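Local atomic coordinates of cellulose 1,4-beta-cellobiosidase (Thermobifida fusca, PDB entry 4JJJ), a protein that probably hydrolyses cellulose to cellobiose, the chain here being the family 48 glycoside hydrolase part of a longer, multi-domain cellulase. Residues E8-I13 with W58-Y63; P30-E35 with R619-V624; F53-W58 with Q623-T628. The protein carries 1 engineered substitution. One frame throughout, in Å; residues are numbered along the deposited sequence.

Contact 1. Residues E8-I13 with W58-Y63. With ZN (zinc ion), chain P.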
# COMPACT_ATOMS: atom_id res chain seq x y z
N GLU A 8 -13.37 -4.61 -23.25
CA GLU A 8 -14.48 -5.38 -22.64
C GLU A 8 -14.40 -5.31 -21.11
O GLU A 8 -15.39 -5.09 -20.43
CB GLU A 8 -14.48 -6.80 -23.14
CG GLU A 8 -15.43 -7.68 -22.40
CD GLU A 8 -15.44 -9.05 -22.93
OE1 GLU A 8 -14.35 -9.74 -23.06
OE2 GLU A 8 -16.68 -9.46 -23.10
N GLN A 9 -13.21 -5.61 -20.61
CA GLN A 9 -12.97 -5.56 -19.16
C GLN A 9 -13.16 -4.15 -18.62
O GLN A 9 -13.81 -3.95 -17.57
CB GLN A 9 -11.55 -6.11 -18.91
CG GLN A 9 -11.11 -6.14 -17.45
CD GLN A 9 -11.82 -7.13 -16.57
OE1 GLN A 9 -12.77 -7.86 -16.96
NE2 GLN A 9 -11.38 -7.18 -15.31
N TYR A 10 -12.59 -3.11 -19.28
CA TYR A 10 -12.78 -1.73 -18.95
C TYR A 10 -14.27 -1.43 -18.81
O TYR A 10 -14.73 -0.80 -17.86
CB TYR A 10 -12.10 -0.86 -20.00
CG TYR A 10 -12.29 0.61 -19.81
CD1 TYR A 10 -13.41 1.24 -20.33
CD2 TYR A 10 -11.42 1.39 -19.03
CE1 TYR A 10 -13.64 2.58 -20.12
CE2 TYR A 10 -11.64 2.69 -18.80
CZ TYR A 10 -12.74 3.37 -19.33
OH TYR A 10 -12.93 4.72 -19.13
N GLU A 11 -15.06 -1.82 -19.84
CA GLU A 11 -16.50 -1.56 -19.83
C GLU A 11 -17.21 -2.17 -18.67
O GLU A 11 -18.04 -1.54 -18.05
CB GLU A 11 -17.11 -1.97 -21.19
CG GLU A 11 -18.52 -1.40 -21.44
CD GLU A 11 -19.63 -2.11 -20.67
OE1 GLU A 11 -19.53 -3.28 -20.24
OE2 GLU A 11 -20.67 -1.42 -20.50
N LYS A 12 -16.85 -3.37 -18.31
CA LYS A 12 -17.40 -4.00 -17.10
C LYS A 12 -17.13 -3.22 -15.80
O LYS A 12 -17.95 -3.02 -14.98
CB LYS A 12 -16.88 -5.43 -16.97
CG LYS A 12 -17.44 -6.47 -17.96
CD LYS A 12 -16.68 -7.78 -17.92
CE LYS A 12 -17.10 -8.84 -18.89
NZ LYS A 12 -16.34 -10.08 -18.75
N ILE A 13 -15.88 -2.78 -15.68
CA ILE A 13 -15.44 -2.06 -14.49
C ILE A 13 -16.23 -0.76 -14.40
O ILE A 13 -16.61 -0.26 -13.32
CB ILE A 13 -13.92 -1.89 -14.54
CG1 ILE A 13 -13.19 -3.18 -14.40
CG2 ILE A 13 -13.53 -1.02 -13.37
CD1 ILE A 13 -11.75 -3.11 -14.68
N TRP A 58 -4.59 4.18 -13.32
CA TRP A 58 -3.97 3.28 -14.27
C TRP A 58 -4.94 2.86 -15.37
O TRP A 58 -4.62 2.83 -16.60
CB TRP A 58 -3.38 2.05 -13.60
CG TRP A 58 -2.25 1.39 -14.24
CD1 TRP A 58 -1.69 1.58 -15.50
CD2 TRP A 58 -1.42 0.40 -13.58
NE1 TRP A 58 -0.59 0.77 -15.65
CE2 TRP A 58 -0.42 0.01 -14.49
CE3 TRP A 58 -1.49 -0.21 -12.31
CZ2 TRP A 58 0.56 -0.95 -14.18
CZ3 TRP A 58 -0.50 -1.18 -11.98
CH2 TRP A 58 0.52 -1.51 -12.90
N LEU A 59 -6.21 2.54 -14.97
CA LEU A 59 -7.18 2.11 -15.92
C LEU A 59 -7.52 3.22 -16.91
O LEU A 59 -7.60 2.95 -18.13
CB LEU A 59 -8.45 1.76 -15.17
CG LEU A 59 -9.63 1.16 -15.98
CD1 LEU A 59 -9.34 -0.25 -16.40
CD2 LEU A 59 -10.90 1.24 -15.18
N GLU A 60 -7.71 4.43 -16.41
CA GLU A 60 -8.00 5.53 -17.32
C GLU A 60 -6.84 5.96 -18.15
O GLU A 60 -7.06 6.46 -19.26
CB GLU A 60 -8.64 6.71 -16.52
CG GLU A 60 -9.94 6.37 -15.81
CD GLU A 60 -11.11 6.00 -16.65
OE1 GLU A 60 -10.93 5.60 -17.85
OE2 GLU A 60 -12.21 6.04 -16.06
N ALA A 61 -5.61 5.70 -17.68
CA ALA A 61 -4.47 6.08 -18.54
C ALA A 61 -4.42 5.15 -19.74
O ALA A 61 -4.16 5.55 -20.90
CB ALA A 61 -3.16 6.03 -17.71
N TYR A 62 -4.63 3.85 -19.54
CA TYR A 62 -4.71 2.89 -20.65
C TYR A 62 -5.92 3.19 -21.53
O TYR A 62 -5.82 3.06 -22.74
CB TYR A 62 -4.75 1.44 -20.19
CG TYR A 62 -3.37 0.78 -20.19
CD1 TYR A 62 -2.78 0.39 -19.01
CD2 TYR A 62 -2.72 0.59 -21.37
CE1 TYR A 62 -1.53 -0.21 -19.00
CE2 TYR A 62 -1.45 0.02 -21.37
CZ TYR A 62 -0.86 -0.42 -20.17
OH TYR A 62 0.44 -0.96 -20.07
N TYR A 63 -7.01 3.64 -20.98
CA TYR A 63 -8.10 4.11 -21.79
C TYR A 63 -7.67 5.25 -22.70
O TYR A 63 -8.01 5.26 -23.90
CB TYR A 63 -9.32 4.49 -20.94
CG TYR A 63 -10.56 4.82 -21.81
CD1 TYR A 63 -11.27 3.79 -22.40
CD2 TYR A 63 -10.85 6.12 -22.10
CE1 TYR A 63 -12.38 4.09 -23.18
CE2 TYR A 63 -11.96 6.46 -22.88
CZ TYR A 63 -12.69 5.42 -23.41
OH TYR A 63 -13.79 5.65 -24.30
ZN ZN P . -22.39 -2.07 -19.94
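Y10 reaches across from helix 8-13 and makes one polar and two nonpolar contacts with helix 58-63. Its hydroxyl donates a short hydrogen bond to E60, OH to OE1 2.5 Å, and E60 OE1 accepts through its syn lone pair. OE1 lies at the edge of the Y10 ring, near its plane, with the carboxylate turned 66° from the ring. The other oxygen of E60 forms a salt bridge with K14, so the glutamate joins a tyrosine and a lysine of helix 2-14. Stacking comes from Y63, which lies over one face of Y10 in an offset arrangement, centroids 4.5 Å apart and planes at 14°. Segments 8-13 and 58-63 cross obliquely, their directions 133° apart, consistent with two helices packed against each other in the (alpha/alpha)6 barrel of this family. Apolar packing falls to L59, whose CG sits 3.5 Å from Y10 CD2. Y10 CG stands anti to the backbone N, which carries the ring out toward L59 and Y63. L59 also meets I13 tip to tip, CD2 to CG2 3.9 Å. Metal binding takes place away from this interface: E11 OE2 holds a zinc ion at 1.9 Å, and D15 is a second ligand.

Contact 2. Residues P30-E35 with R619-V624. With GLC (alpha-D-glucopyranose), chain C; BGC (beta-D-glucopyranose), chain B; BGC (beta-D-glucopyranose), chain D.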
# COMPACT_ATOMS: atom_id res chain seq x y z
N PRO A 30 -13.92 4.50 -6.39
CA PRO A 30 -13.95 3.04 -6.45
C PRO A 30 -14.02 2.42 -5.07
O PRO A 30 -13.46 2.98 -4.12
CB PRO A 30 -12.59 2.66 -7.06
CG PRO A 30 -11.69 3.78 -6.63
CD PRO A 30 -12.60 5.03 -6.75
N TYR A 31 -14.70 1.32 -4.95
CA TYR A 31 -14.66 0.50 -3.74
C TYR A 31 -13.46 -0.39 -3.79
O TYR A 31 -12.93 -0.68 -4.84
CB TYR A 31 -15.91 -0.37 -3.70
CG TYR A 31 -17.26 0.34 -3.57
CD1 TYR A 31 -17.53 1.22 -2.51
CD2 TYR A 31 -18.27 0.06 -4.45
CE1 TYR A 31 -18.79 1.77 -2.34
CE2 TYR A 31 -19.51 0.63 -4.29
CZ TYR A 31 -19.73 1.47 -3.25
OH TYR A 31 -21.02 2.04 -3.08
N HIS A 32 -13.07 -0.93 -2.62
CA HIS A 32 -12.03 -1.98 -2.57
C HIS A 32 -12.44 -3.17 -3.43
O HIS A 32 -11.68 -3.72 -4.20
CB HIS A 32 -11.74 -2.38 -1.14
CG HIS A 32 -10.77 -3.53 -1.08
ND1 HIS A 32 -9.41 -3.36 -1.32
CD2 HIS A 32 -10.94 -4.83 -0.76
CE1 HIS A 32 -8.80 -4.51 -1.19
NE2 HIS A 32 -9.69 -5.42 -0.82
N SER A 33 -13.72 -3.53 -3.30
CA SER A 33 -14.30 -4.66 -4.07
C SER A 33 -15.78 -4.51 -4.23
O SER A 33 -16.46 -3.84 -3.48
CB SER A 33 -13.97 -6.02 -3.42
OG SER A 33 -14.42 -6.02 -2.09
N VAL A 34 -16.31 -5.22 -5.22
CA VAL A 34 -17.74 -5.23 -5.44
C VAL A 34 -18.47 -5.85 -4.23
O VAL A 34 -19.46 -5.24 -3.69
CB VAL A 34 -18.10 -5.96 -6.75
CG1 VAL A 34 -19.60 -6.18 -6.82
CG2 VAL A 34 -17.64 -5.22 -7.97
N GLU A 35 -17.93 -6.95 -3.76
CA GLU A 35 -18.45 -7.69 -2.62
C GLU A 35 -18.08 -6.95 -1.35
O GLU A 35 -16.98 -6.43 -1.24
CB GLU A 35 -17.93 -9.17 -2.63
CG GLU A 35 -18.24 -9.99 -3.85
CD GLU A 35 -17.35 -9.64 -5.06
OE1 GLU A 35 -16.23 -9.09 -4.86
OE2 GLU A 35 -17.85 -10.00 -6.17
N ARG A 619 -12.16 -7.65 -6.78
CA ARG A 619 -11.35 -6.60 -6.17
C ARG A 619 -11.04 -5.58 -7.25
O ARG A 619 -10.59 -5.94 -8.31
CB ARG A 619 -10.07 -7.13 -5.59
CG ARG A 619 -10.30 -8.09 -4.39
CD ARG A 619 -8.92 -8.70 -4.02
NE ARG A 619 -9.04 -9.59 -2.87
CZ ARG A 619 -9.36 -10.86 -2.92
NH1 ARG A 619 -9.64 -11.45 -4.06
NH2 ARG A 619 -9.40 -11.54 -1.79
N PHE A 620 -11.28 -4.34 -6.94
CA PHE A 620 -11.03 -3.27 -7.95
C PHE A 620 -9.63 -3.32 -8.57
O PHE A 620 -9.45 -3.32 -9.79
CB PHE A 620 -11.33 -1.92 -7.38
CG PHE A 620 -11.22 -0.79 -8.38
CD1 PHE A 620 -12.23 -0.58 -9.34
CD2 PHE A 620 -10.12 0.06 -8.44
CE1 PHE A 620 -12.16 0.43 -10.28
CE2 PHE A 620 -10.04 1.06 -9.40
CZ PHE A 620 -11.06 1.25 -10.33
N TRP A 621 -8.64 -3.37 -7.71
CA TRP A 621 -7.26 -3.33 -8.14
C TRP A 621 -7.01 -4.53 -9.03
O TRP A 621 -6.30 -4.42 -9.99
CB TRP A 621 -6.32 -3.24 -6.99
CG TRP A 621 -6.03 -4.49 -6.15
CD1 TRP A 621 -6.51 -4.78 -4.93
CD2 TRP A 621 -5.17 -5.63 -6.48
NE1 TRP A 621 -6.01 -5.94 -4.47
CE2 TRP A 621 -5.15 -6.48 -5.38
CE3 TRP A 621 -4.32 -5.93 -7.57
CZ2 TRP A 621 -4.39 -7.62 -5.32
CZ3 TRP A 621 -3.57 -7.03 -7.52
CH2 TRP A 621 -3.60 -7.90 -6.40
N ALA A 622 -7.54 -5.68 -8.72
CA ALA A 622 -7.26 -6.91 -9.46
C ALA A 622 -7.90 -6.81 -10.85
O ALA A 622 -7.36 -7.29 -11.84
CB ALA A 622 -7.75 -8.14 -8.70
N GLN A 623 -9.16 -6.33 -10.88
CA GLN A 623 -9.85 -6.21 -12.15
C GLN A 623 -9.14 -5.22 -13.05
O GLN A 623 -9.06 -5.44 -14.27
CB GLN A 623 -11.32 -5.85 -11.94
CG GLN A 623 -12.10 -6.89 -11.09
CD GLN A 623 -12.04 -8.28 -11.73
OE1 GLN A 623 -12.39 -8.44 -12.92
NE2 GLN A 623 -11.60 -9.27 -11.02
N VAL A 624 -8.63 -4.12 -12.50
CA VAL A 624 -7.80 -3.18 -13.28
C VAL A 624 -6.52 -3.86 -13.70
O VAL A 624 -6.08 -3.79 -14.84
CB VAL A 624 -7.56 -1.89 -12.48
CG1 VAL A 624 -6.56 -1.05 -13.22
CG2 VAL A 624 -8.84 -1.12 -12.22
C1 GLC C . -5.05 -13.02 -0.59
C2 GLC C . -3.97 -12.42 0.23
C3 GLC C . -4.30 -10.94 0.56
C4 GLC C . -4.55 -10.14 -0.73
C5 GLC C . -5.61 -10.92 -1.52
C6 GLC C . -5.93 -10.37 -2.88
O1 GLC C . -6.13 -12.94 0.25
O2 GLC C . -3.95 -13.11 1.55
O3 GLC C . -3.30 -10.36 1.37
O4 GLC C . -5.11 -8.86 -0.40
O5 GLC C . -5.16 -12.25 -1.77
O6 GLC C . -4.80 -10.44 -3.67
C2 BGC B . -5.22 -6.56 -0.72
C3 BGC B . -4.47 -5.28 -1.07
C4 BGC B . -3.15 -5.18 -0.26
C5 BGC B . -2.33 -6.50 -0.31
C6 BGC B . -1.15 -6.43 0.62
C1 BGC B . -4.33 -7.79 -0.85
O2 BGC B . -6.32 -6.74 -1.60
O3 BGC B . -5.37 -4.17 -0.80
O4 BGC B . -2.38 -4.08 -0.79
O5 BGC B . -3.21 -7.58 0.04
O6 BGC B . -1.57 -6.18 1.95
C2 BGC D . -3.47 -12.29 0.20
C3 BGC D . -3.86 -10.85 0.52
C4 BGC D . -4.44 -10.14 -0.72
C5 BGC D . -5.49 -10.96 -1.51
C6 BGC D . -5.78 -10.38 -2.90
C1 BGC D . -4.59 -13.00 -0.53
O1 BGC D . -4.09 -14.34 -0.85
O2 BGC D . -3.17 -12.89 1.50
O3 BGC D . -2.73 -10.12 1.02
O4 BGC D . -5.05 -8.89 -0.39
O5 BGC D . -5.02 -12.29 -1.71
O6 BGC D . -4.67 -10.43 -3.76
O HOH W 1 -9.20 -2.65 -4.91
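R619, the N-cap residue of helix 620-637, lies against S33 in a single backbone bridge, CA to CA 4.1 Å. S33 CB packs on R619 CA, while S33 OG bonds within its own loop to the backbone O of E35. The R619 side chain is extended from CG to NE and carries its guanidinium to E40 and E545, with which it forms salt bridges. The C6 methylene of a glucose, modelled as overlapping alpha and beta forms, lies over one guanidinium face. E40 also bonds H32 NE2, so one carboxylate fixes an arginine and a histidine of the glycan pocket. F620 comes next, and its N donates to H32 O at 2.8 Å with an N-H...O angle of 161°. The F620 ring is clamped on both faces: P30 CB stands 3.6 Å over its centre in a CH-pi contact, and V624 CG2 of its own helix lies on the opposite side. Y31 O adds a close contact to F620 CB, 3.2 Å. Segment 30-35 thus closes the amino end of the helix at the sugar-binding cleft, and H32 O serves both of its first two N-H groups, that of F620 directly and that of W621 through a water, 2.8 Å from H32 O and 2.9 Å from W621 N. A chi1 of 77° places W621 CG between the backbone N and the carbonyl carbon and presents NE1 to the neighbouring beta-glucose. NE1 donates to O2 of that sugar at 3.0 Å, 162° at the hydrogen, with O2 in the indole plane. The same O2 lies in plane at the edge of the H32 imidazole, near CE1. Bound beta-glucose is also hydrogen-bonded to E40 and to E51, the predicted proton donor.

Contact 3. Residues F53-W58 with Q623-T628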
# COMPACT_ATOMS: atom_id res chain seq x y z
N PHE A 53 -7.46 4.07 -5.78
CA PHE A 53 -7.35 5.26 -6.62
C PHE A 53 -6.18 5.25 -7.59
O PHE A 53 -6.36 5.56 -8.75
CB PHE A 53 -7.35 6.57 -5.77
CG PHE A 53 -8.68 7.10 -5.40
CD1 PHE A 53 -9.38 7.96 -6.30
CD2 PHE A 53 -9.26 6.85 -4.16
CE1 PHE A 53 -10.59 8.49 -5.94
CE2 PHE A 53 -10.52 7.35 -3.88
CZ PHE A 53 -11.12 8.22 -4.69
N SER A 54 -5.05 4.67 -7.16
CA SER A 54 -3.91 4.57 -8.07
C SER A 54 -4.21 3.66 -9.23
O SER A 54 -3.79 3.90 -10.36
CB SER A 54 -2.64 4.19 -7.34
OG SER A 54 -2.62 2.88 -6.80
N TYR A 55 -4.98 2.58 -8.98
CA TYR A 55 -5.39 1.69 -10.01
C TYR A 55 -6.46 2.30 -10.95
O TYR A 55 -6.47 2.03 -12.13
CB TYR A 55 -5.86 0.34 -9.44
CG TYR A 55 -4.76 -0.63 -9.21
CD1 TYR A 55 -4.37 -1.52 -10.22
CD2 TYR A 55 -4.09 -0.70 -7.99
CE1 TYR A 55 -3.36 -2.42 -9.99
CE2 TYR A 55 -3.01 -1.61 -7.78
CZ TYR A 55 -2.67 -2.46 -8.74
OH TYR A 55 -1.68 -3.40 -8.59
N TYR A 56 -7.31 3.16 -10.39
CA TYR A 56 -8.31 3.88 -11.18
C TYR A 56 -7.60 4.78 -12.17
O TYR A 56 -7.90 4.79 -13.36
CB TYR A 56 -9.22 4.65 -10.24
CG TYR A 56 -10.34 5.49 -10.83
CD1 TYR A 56 -10.82 5.34 -12.13
CD2 TYR A 56 -10.91 6.50 -10.01
CE1 TYR A 56 -11.86 6.17 -12.61
CE2 TYR A 56 -11.92 7.33 -10.47
CZ TYR A 56 -12.31 7.15 -11.78
OH TYR A 56 -13.27 8.09 -12.26
N LEU A 57 -6.55 5.44 -11.72
CA LEU A 57 -5.69 6.25 -12.63
C LEU A 57 -5.17 5.34 -13.71
O LEU A 57 -5.17 5.68 -14.92
CB LEU A 57 -4.56 6.90 -11.92
CG LEU A 57 -4.94 7.91 -10.87
CD1 LEU A 57 -3.70 8.40 -10.16
CD2 LEU A 57 -5.72 9.12 -11.46
N TRP A 58 -4.59 4.18 -13.32
CA TRP A 58 -3.97 3.28 -14.27
C TRP A 58 -4.94 2.86 -15.37
O TRP A 58 -4.62 2.83 -16.60
CB TRP A 58 -3.38 2.05 -13.60
CG TRP A 58 -2.25 1.39 -14.24
CD1 TRP A 58 -1.69 1.58 -15.50
CD2 TRP A 58 -1.42 0.40 -13.58
NE1 TRP A 58 -0.59 0.77 -15.65
CE2 TRP A 58 -0.42 0.01 -14.49
CE3 TRP A 58 -1.49 -0.21 -12.31
CZ2 TRP A 58 0.56 -0.95 -14.18
CZ3 TRP A 58 -0.50 -1.18 -11.98
CH2 TRP A 58 0.52 -1.51 -12.90
N GLN A 623 -9.16 -6.33 -10.88
CA GLN A 623 -9.85 -6.21 -12.15
C GLN A 623 -9.14 -5.22 -13.05
O GLN A 623 -9.06 -5.44 -14.27
CB GLN A 623 -11.32 -5.85 -11.94
CG GLN A 623 -12.10 -6.89 -11.09
CD GLN A 623 -12.04 -8.28 -11.73
OE1 GLN A 623 -12.39 -8.44 -12.92
NE2 GLN A 623 -11.60 -9.27 -11.02
N VAL A 624 -8.63 -4.12 -12.50
CA VAL A 624 -7.80 -3.18 -13.28
C VAL A 624 -6.52 -3.86 -13.70
O VAL A 624 -6.08 -3.79 -14.84
CB VAL A 624 -7.56 -1.89 -12.48
CG1 VAL A 624 -6.56 -1.05 -13.22
CG2 VAL A 624 -8.84 -1.12 -12.22
N GLU A 625 -5.87 -4.62 -12.81
CA GLU A 625 -4.61 -5.29 -13.11
C GLU A 625 -4.79 -6.11 -14.36
O GLU A 625 -4.03 -6.07 -15.32
CB GLU A 625 -4.16 -6.16 -11.90
CG GLU A 625 -2.72 -6.51 -11.98
CD GLU A 625 -1.84 -5.56 -11.20
OE1 GLU A 625 -1.08 -4.82 -11.80
OE2 GLU A 625 -1.91 -5.47 -9.95
N ILE A 626 -5.92 -6.85 -14.41
CA ILE A 626 -6.25 -7.65 -15.58
C ILE A 626 -6.39 -6.77 -16.87
O ILE A 626 -5.85 -7.13 -17.93
CB ILE A 626 -7.53 -8.52 -15.35
CG1 ILE A 626 -7.31 -9.51 -14.22
CG2 ILE A 626 -7.89 -9.22 -16.62
CD1 ILE A 626 -8.67 -10.06 -13.72
N ALA A 627 -7.24 -5.76 -16.78
CA ALA A 627 -7.40 -4.84 -17.91
C ALA A 627 -6.04 -4.37 -18.40
O ALA A 627 -5.82 -4.32 -19.58
CB ALA A 627 -8.23 -3.65 -17.54
N THR A 628 -5.18 -3.94 -17.49
CA THR A 628 -3.84 -3.40 -17.88
C THR A 628 -2.99 -4.51 -18.50
O THR A 628 -2.17 -4.18 -19.38
CB THR A 628 -3.12 -2.72 -16.74
OG1 THR A 628 -2.62 -3.67 -15.74
CG2 THR A 628 -3.98 -1.63 -16.17
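Y55 and W58 face V624, E625 and T628 in a buried packing of two nearly parallel helices, 9.5 Å apart at closest and inclined at 26°. This is consistent with neighbouring inner helices of the (alpha/alpha)6 barrel, one near each end of the chain. V624 CG1, anti to its backbone N (chi1 172°), fits between the backbone O of Y55, at 3.3 Å, and the edge of the Y55 ring, where it meets CD1 at 3.7 Å. The same tyrosine donates a very short hydrogen bond from OH to E625 OE2, 2.5 Å, with ring and carboxylate nearly perpendicular. One turn along, the T628 methyl sits over the five-membered ring of W58, CG2 to centroid 3.9 Å in a CH-pi contact 8° off the normal. T628 OG1 turns back to its own helix and donates to the backbone O of E625, 2.8 Å. Replacing Y55 by a phenylalanine removes the hydroxyl, which would probably leave E625 OE2 with one donor fewer and its carboxylate freer to turn. W420 NE1 also donates to OE2, and K507 forms a salt bridge with OE1. Gripped by these three partners, the buried E625 carboxylate is likely to be held as an anion, with the lysine balancing its charge.

From the N terminus, helix 2-14 makes the first closure: contact 1 returns it to helix 50-67 after 44 intervening residues. Contacts 2 and 3 close far longer loops, bringing residues 30-35 and 53-58 against helix 620-637 after more than 560 residues. Contact 1 crosses both of them. The other two end on the same part of the last helix, sharing Q623 and V624, while W58 belongs to both contact 1 and contact 3. The three helices therefore touch one another: Q9 probably hydrogen-bonds Q623, I13 packs on F620, and L59 on A627. The glycan pocket's loop adjoins them, P30 lying against F53 and Y56.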